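Long-range contact in Lmo2812 protein (Listeria monocytogenes EGD-e, PDB 5ZQA), which is a penicillin-binding protein that probably acts as a serine-type D-Ala-D-Ala carboxypeptidase, trimming peptide stems of the cell-wall peptidoglycan: residues N213-K226 and C236-V248. Residues are numbered along the deposited sequence; the frame is centred on the assembly and turned at random.
Sequences NDLLGSIQGLDGLK and CFIGTAERGGKRV
Asp223 meets Arg247 end-on, NH1 lying 2.9 Å from OD1 and NH2 3.0 Å from OD2, with both oxygens using their syn lone pairs. Carboxylate and guanidinium planes are only 14° apart, and a bend at chi3 (-66°) turns the arginine into this pose. Arg247 NH1 also donates to Thr240 OG1, which passes its own hydrogen to Val248 O, so the guanidinium is fixed at its edge while Glu242 CB lies over one face. The Thr240 methyl, CG2, packs against Asp223 OD1 and Gly224 CA.

Beside the type I' turn Arg243-Lys246, Arg243 approaches Gln220 side-on, and its NE and NH2, each 3.0 Å from Gln220 O, share that one carbonyl oxygen within the guanidinium plane. A water links Gln220 NE2 to Glu242 O. At the other end Phe237, its CG anti to the backbone N (chi1 -176°), reaches across to Asn213 and sets CZ 3.4 Å from Asn213 ND2, which lies at the ring edge, near its plane, with the amide steeply tilted against the ring. Leu225 and Ile238 lie side by side, Leu225 CD2 4.0 Å from Ile238 CG2.

Two classic bulges, Asp223-Gly224 facing Thr240 and Leu225-Lys226 facing Ile238, interrupt the antiparallel pairing; Leu225 N and Lys226 N both donate to Ile238 O. Lys226, whose NZ bonds to Ser122 OG, is a predicted substrate-binding residue, and this beta hairpin forms the active-site edge of the five-stranded sheet characteristic of penicillin-binding proteins.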
loop_
_atom_site.group_PDB
_atom_site.type_symbol
_atom_site.label_atom_id
_atom_site.label_comp_id
_atom_site.label_asym_id
_atom_site.label_seq_id
_atom_site.Cartn_x
_atom_site.Cartn_y
_atom_site.Cartn_z
ATOM N N ASN A 213 -4.349 3.921 -8.800
ATOM C CA ASN A 213 -4.983 2.635 -9.105
ATOM C C ASN A 213 -5.843 2.732 -10.355
ATOM O O ASN A 213 -7.012 3.124 -10.289
ATOM C CB ASN A 213 -5.828 2.161 -7.917
ATOM C CG ASN A 213 -6.459 0.793 -8.147
ATOM O OD1 ASN A 213 -6.440 0.247 -9.259
ATOM N ND2 ASN A 213 -7.033 0.233 -7.088
ATOM N N ASP A 214 -5.273 2.342 -11.488
ATOM C CA ASP A 214 -5.963 2.473 -12.772
ATOM C C ASP A 214 -7.086 1.456 -12.983
ATOM O O ASP A 214 -7.822 1.557 -13.959
ATOM C CB ASP A 214 -4.963 2.356 -13.925
ATOM C CG ASP A 214 -4.009 3.538 -13.999
ATOM O OD1 ASP A 214 -4.324 4.606 -13.430
ATOM O OD2 ASP A 214 -2.946 3.403 -14.640
ATOM N N LEU A 215 -7.221 0.472 -12.098
ATOM C CA LEU A 215 -8.244 -0.557 -12.290
ATOM C C LEU A 215 -9.571 -0.246 -11.609
ATOM O O LEU A 215 -10.527 -1.010 -11.736
ATOM C CB LEU A 215 -7.741 -1.917 -11.796
ATOM C CG LEU A 215 -6.688 -2.599 -12.665
ATOM C CD1 LEU A 215 -6.215 -3.877 -11.962
ATOM C CD2 LEU A 215 -7.254 -2.930 -14.039
ATOM N N LEU A 216 -9.631 0.854 -10.864
ATOM C CA LEU A 216 -10.893 1.256 -10.266
ATOM C C LEU A 216 -11.907 1.538 -11.371
ATOM O O LEU A 216 -11.639 2.323 -12.277
ATOM C CB LEU A 216 -10.707 2.487 -9.372
ATOM C CG LEU A 216 -9.849 2.260 -8.127
ATOM C CD1 LEU A 216 -9.535 3.608 -7.470
ATOM C CD2 LEU A 216 -10.530 1.320 -7.131
ATOM N N GLY A 217 -13.058 0.871 -11.297
ATOM C CA GLY A 217 -14.089 1.014 -12.314
ATOM C C GLY A 217 -13.898 0.109 -13.521
ATOM O O GLY A 217 -14.734 0.102 -14.431
ATOM N N SER A 218 -12.805 -0.651 -13.537
ATOM C CA SER A 218 -12.514 -1.568 -14.643
ATOM C C SER A 218 -12.706 -3.036 -14.276
ATOM O O SER A 218 -12.971 -3.879 -15.133
ATOM C CB SER A 218 -11.088 -1.357 -15.136
ATOM O OG SER A 218 -10.962 -0.084 -15.743
ATOM N N ILE A 219 -12.544 -3.340 -12.995
ATOM C CA ILE A 219 -12.778 -4.687 -12.481
ATOM C C ILE A 219 -13.901 -4.601 -11.475
ATOM O O ILE A 219 -13.790 -3.883 -10.477
ATOM C CB ILE A 219 -11.522 -5.282 -11.812
ATOM C CG1 ILE A 219 -10.390 -5.426 -12.832
ATOM C CG2 ILE A 219 -11.851 -6.626 -11.178
ATOM C CD1 ILE A 219 -9.133 -6.057 -12.275
ATOM N N GLN A 220 -14.990 -5.313 -11.733
ATOM C CA GLN A 220 -16.131 -5.247 -10.836
ATOM C C GLN A 220 -15.713 -5.708 -9.448
ATOM O O GLN A 220 -14.993 -6.694 -9.301
ATOM C CB GLN A 220 -17.296 -6.094 -11.365
ATOM C CG GLN A 220 -18.588 -5.880 -10.608
ATOM C CD GLN A 220 -18.671 -6.696 -9.340
ATOM O OE1 GLN A 220 -18.170 -7.821 -9.280
ATOM N NE2 GLN A 220 -19.305 -6.136 -8.315
ATOM N N GLY A 221 -16.138 -4.955 -8.438
ATOM C CA GLY A 221 -15.870 -5.320 -7.062
ATOM C C GLY A 221 -14.515 -4.863 -6.538
ATOM O O GLY A 221 -14.252 -4.982 -5.346
ATOM N N LEU A 222 -13.653 -4.353 -7.414
ATOM C CA LEU A 222 -12.314 -3.948 -6.983
ATOM C C LEU A 222 -12.367 -2.635 -6.212
ATOM O O LEU A 222 -12.899 -1.642 -6.715
ATOM C CB LEU A 222 -11.365 -3.821 -8.181
ATOM C CG LEU A 222 -9.920 -3.529 -7.762
ATOM C CD1 LEU A 222 -9.059 -4.753 -7.923
ATOM C CD2 LEU A 222 -9.328 -2.351 -8.508
ATOM N N ASP A 223 -11.817 -2.622 -4.999
ATOM C CA ASP A 223 -11.911 -1.429 -4.157
ATOM C C ASP A 223 -10.588 -1.049 -3.480
ATOM O O ASP A 223 -10.565 -0.217 -2.570
ATOM C CB ASP A 223 -13.021 -1.586 -3.102
ATOM C CG ASP A 223 -12.975 -2.912 -2.347
ATOM O OD1 ASP A 223 -11.961 -3.636 -2.419
ATOM O OD2 ASP A 223 -13.986 -3.233 -1.670
ATOM N N GLY A 224 -9.486 -1.616 -3.961
ATOM C CA GLY A 224 -8.173 -1.287 -3.421
ATOM C C GLY A 224 -7.097 -2.026 -4.200
ATOM O O GLY A 224 -7.419 -2.741 -5.154
ATOM N N LEU A 225 -5.833 -1.923 -3.785
ATOM C CA LEU A 225 -5.443 -1.321 -2.523
ATOM C C LEU A 225 -4.286 -0.308 -2.637
ATOM O O LEU A 225 -4.363 0.782 -2.087
ATOM C CB LEU A 225 -5.053 -2.433 -1.544
ATOM C CG LEU A 225 -4.969 -2.129 -0.052
ATOM C CD1 LEU A 225 -6.296 -1.589 0.476
ATOM C CD2 LEU A 225 -4.586 -3.398 0.696
ATOM N N LYS A 226 -3.193 -0.678 -3.297
ATOM C CA LYS A 226 -2.021 0.206 -3.308
ATOM C C LYS A 226 -1.001 -0.161 -4.374
ATOM O O LYS A 226 -0.664 -1.332 -4.533
ATOM C CB LYS A 226 -1.326 0.182 -1.935
ATOM C CG LYS A 226 -0.183 1.204 -1.779
ATOM C CD LYS A 226 -0.707 2.621 -1.571
ATOM C CE LYS A 226 0.398 3.655 -1.721
ATOM N NZ LYS A 226 0.812 3.840 -3.154
ATOM N N CYS A 236 4.540 -2.370 -9.060
ATOM C CA CYS A 236 3.921 -3.230 -8.061
ATOM C C CYS A 236 2.482 -2.832 -7.802
ATOM O O CYS A 236 2.124 -1.670 -7.925
ATOM C CB CYS A 236 4.703 -3.169 -6.747
ATOM S SG CYS A 236 6.457 -3.644 -6.878
ATOM N N PHE A 237 1.653 -3.796 -7.416
ATOM C CA PHE A 237 0.277 -3.477 -7.043
ATOM C C PHE A 237 -0.306 -4.547 -6.144
ATOM O O PHE A 237 -0.223 -5.736 -6.452
ATOM C CB PHE A 237 -0.612 -3.311 -8.290
ATOM C CG PHE A 237 -2.033 -2.897 -7.976
ATOM C CD1 PHE A 237 -2.291 -1.693 -7.339
ATOM C CD2 PHE A 237 -3.106 -3.705 -8.318
ATOM C CE1 PHE A 237 -3.597 -1.298 -7.049
ATOM C CE2 PHE A 237 -4.416 -3.312 -8.029
ATOM C CZ PHE A 237 -4.655 -2.121 -7.392
ATOM N N ILE A 238 -0.904 -4.115 -5.035
ATOM C CA ILE A 238 -1.746 -4.976 -4.215
ATOM C C ILE A 238 -3.187 -4.621 -4.540
ATOM O O ILE A 238 -3.606 -3.480 -4.359
ATOM C CB ILE A 238 -1.470 -4.811 -2.710
ATOM C CG1 ILE A 238 -0.053 -5.284 -2.394
ATOM C CG2 ILE A 238 -2.467 -5.642 -1.882
ATOM C CD1 ILE A 238 0.393 -5.039 -0.954
ATOM N N GLY A 239 -3.921 -5.596 -5.072
ATOM C CA GLY A 239 -5.321 -5.408 -5.397
ATOM C C GLY A 239 -6.224 -6.129 -4.417
ATOM O O GLY A 239 -5.819 -7.108 -3.809
ATOM N N THR A 240 -7.453 -5.646 -4.267
ATOM C CA THR A 240 -8.446 -6.399 -3.517
ATOM C C THR A 240 -9.823 -6.143 -4.117
ATOM O O THR A 240 -10.110 -5.045 -4.620
ATOM C CB THR A 240 -8.407 -6.073 -2.005
ATOM O OG1 THR A 240 -9.278 -6.977 -1.307
ATOM C CG2 THR A 240 -8.806 -4.631 -1.712
ATOM N N ALA A 241 -10.641 -7.188 -4.102
ATOM C CA ALA A 241 -11.991 -7.150 -4.655
ATOM C C ALA A 241 -12.863 -8.102 -3.867
ATOM O O ALA A 241 -12.379 -9.125 -3.389
ATOM C CB ALA A 241 -11.983 -7.549 -6.124
ATOM N N GLU A 242 -14.145 -7.776 -3.744
ATOM C CA GLU A 242 -15.107 -8.671 -3.102
ATOM C C GLU A 242 -16.291 -8.908 -4.035
ATOM O O GLU A 242 -16.814 -7.960 -4.637
ATOM C CB GLU A 242 -15.596 -8.091 -1.770
ATOM C CG GLU A 242 -16.547 -9.013 -1.020
ATOM C CD GLU A 242 -17.076 -8.397 0.265
ATOM O OE1 GLU A 242 -17.282 -7.164 0.301
ATOM O OE2 GLU A 242 -17.286 -9.152 1.240
ATOM N N ARG A 243 -16.668 -10.178 -4.175
ATOM C CA ARG A 243 -17.854 -10.585 -4.933
ATOM C C ARG A 243 -18.557 -11.710 -4.207
ATOM O O ARG A 243 -17.920 -12.679 -3.817
ATOM C CB ARG A 243 -17.489 -11.062 -6.333
ATOM C CG ARG A 243 -16.803 -10.029 -7.193
ATOM C CD ARG A 243 -16.401 -10.623 -8.526
ATOM N NE ARG A 243 -15.631 -9.659 -9.297
ATOM C CZ ARG A 243 -14.906 -9.956 -10.365
ATOM N NH1 ARG A 243 -14.852 -11.206 -10.815
ATOM N NH2 ARG A 243 -14.235 -9.002 -10.986
ATOM N N GLY A 244 -19.872 -11.597 -4.056
ATOM C CA GLY A 244 -20.648 -12.654 -3.425
ATOM C C GLY A 244 -20.196 -12.991 -2.016
ATOM O O GLY A 244 -20.245 -14.149 -1.605
ATOM N N GLY A 245 -19.735 -11.983 -1.283
ATOM C CA GLY A 245 -19.261 -12.183 0.078
ATOM C C GLY A 245 -17.853 -12.745 0.209
ATOM O O GLY A 245 -17.363 -12.937 1.323
ATOM N N LYS A 246 -17.203 -13.007 -0.923
ATOM C CA LYS A 246 -15.856 -13.552 -0.936
ATOM C C LYS A 246 -14.879 -12.464 -1.353
ATOM O O LYS A 246 -15.028 -11.885 -2.420
ATOM C CB LYS A 246 -15.755 -14.748 -1.892
ATOM C CG LYS A 246 -14.320 -15.133 -2.266
ATOM C CD LYS A 246 -14.294 -16.263 -3.280
ATOM C CE LYS A 246 -12.879 -16.527 -3.769
ATOM N NZ LYS A 246 -12.839 -17.628 -4.769
ATOM N N ARG A 247 -13.888 -12.195 -0.509
ATOM C CA ARG A 247 -12.870 -11.208 -0.844
ATOM C C ARG A 247 -11.555 -11.886 -1.193
ATOM O O ARG A 247 -11.165 -12.874 -0.561
ATOM C CB ARG A 247 -12.669 -10.222 0.315
ATOM C CG ARG A 247 -11.551 -9.200 0.042
ATOM C CD ARG A 247 -11.481 -8.075 1.090
ATOM N NE ARG A 247 -12.672 -7.223 1.048
ATOM C CZ ARG A 247 -12.860 -6.233 0.177
ATOM N NH1 ARG A 247 -11.938 -5.954 -0.733
ATOM N NH2 ARG A 247 -13.987 -5.518 0.212
ATOM N N VAL A 248 -10.881 -11.365 -2.216
ATOM C CA VAL A 248 -9.555 -11.866 -2.551
ATOM C C VAL A 248 -8.578 -10.704 -2.513
ATOM O O VAL A 248 -8.975 -9.534 -2.617
ATOM C CB VAL A 248 -9.505 -12.558 -3.932
ATOM C CG1 VAL A 248 -10.496 -13.736 -3.972
ATOM C CG2 VAL A 248 -9.785 -11.570 -5.053
HETATM O O HOH W 1 -19.182 -7.013 -5.539
#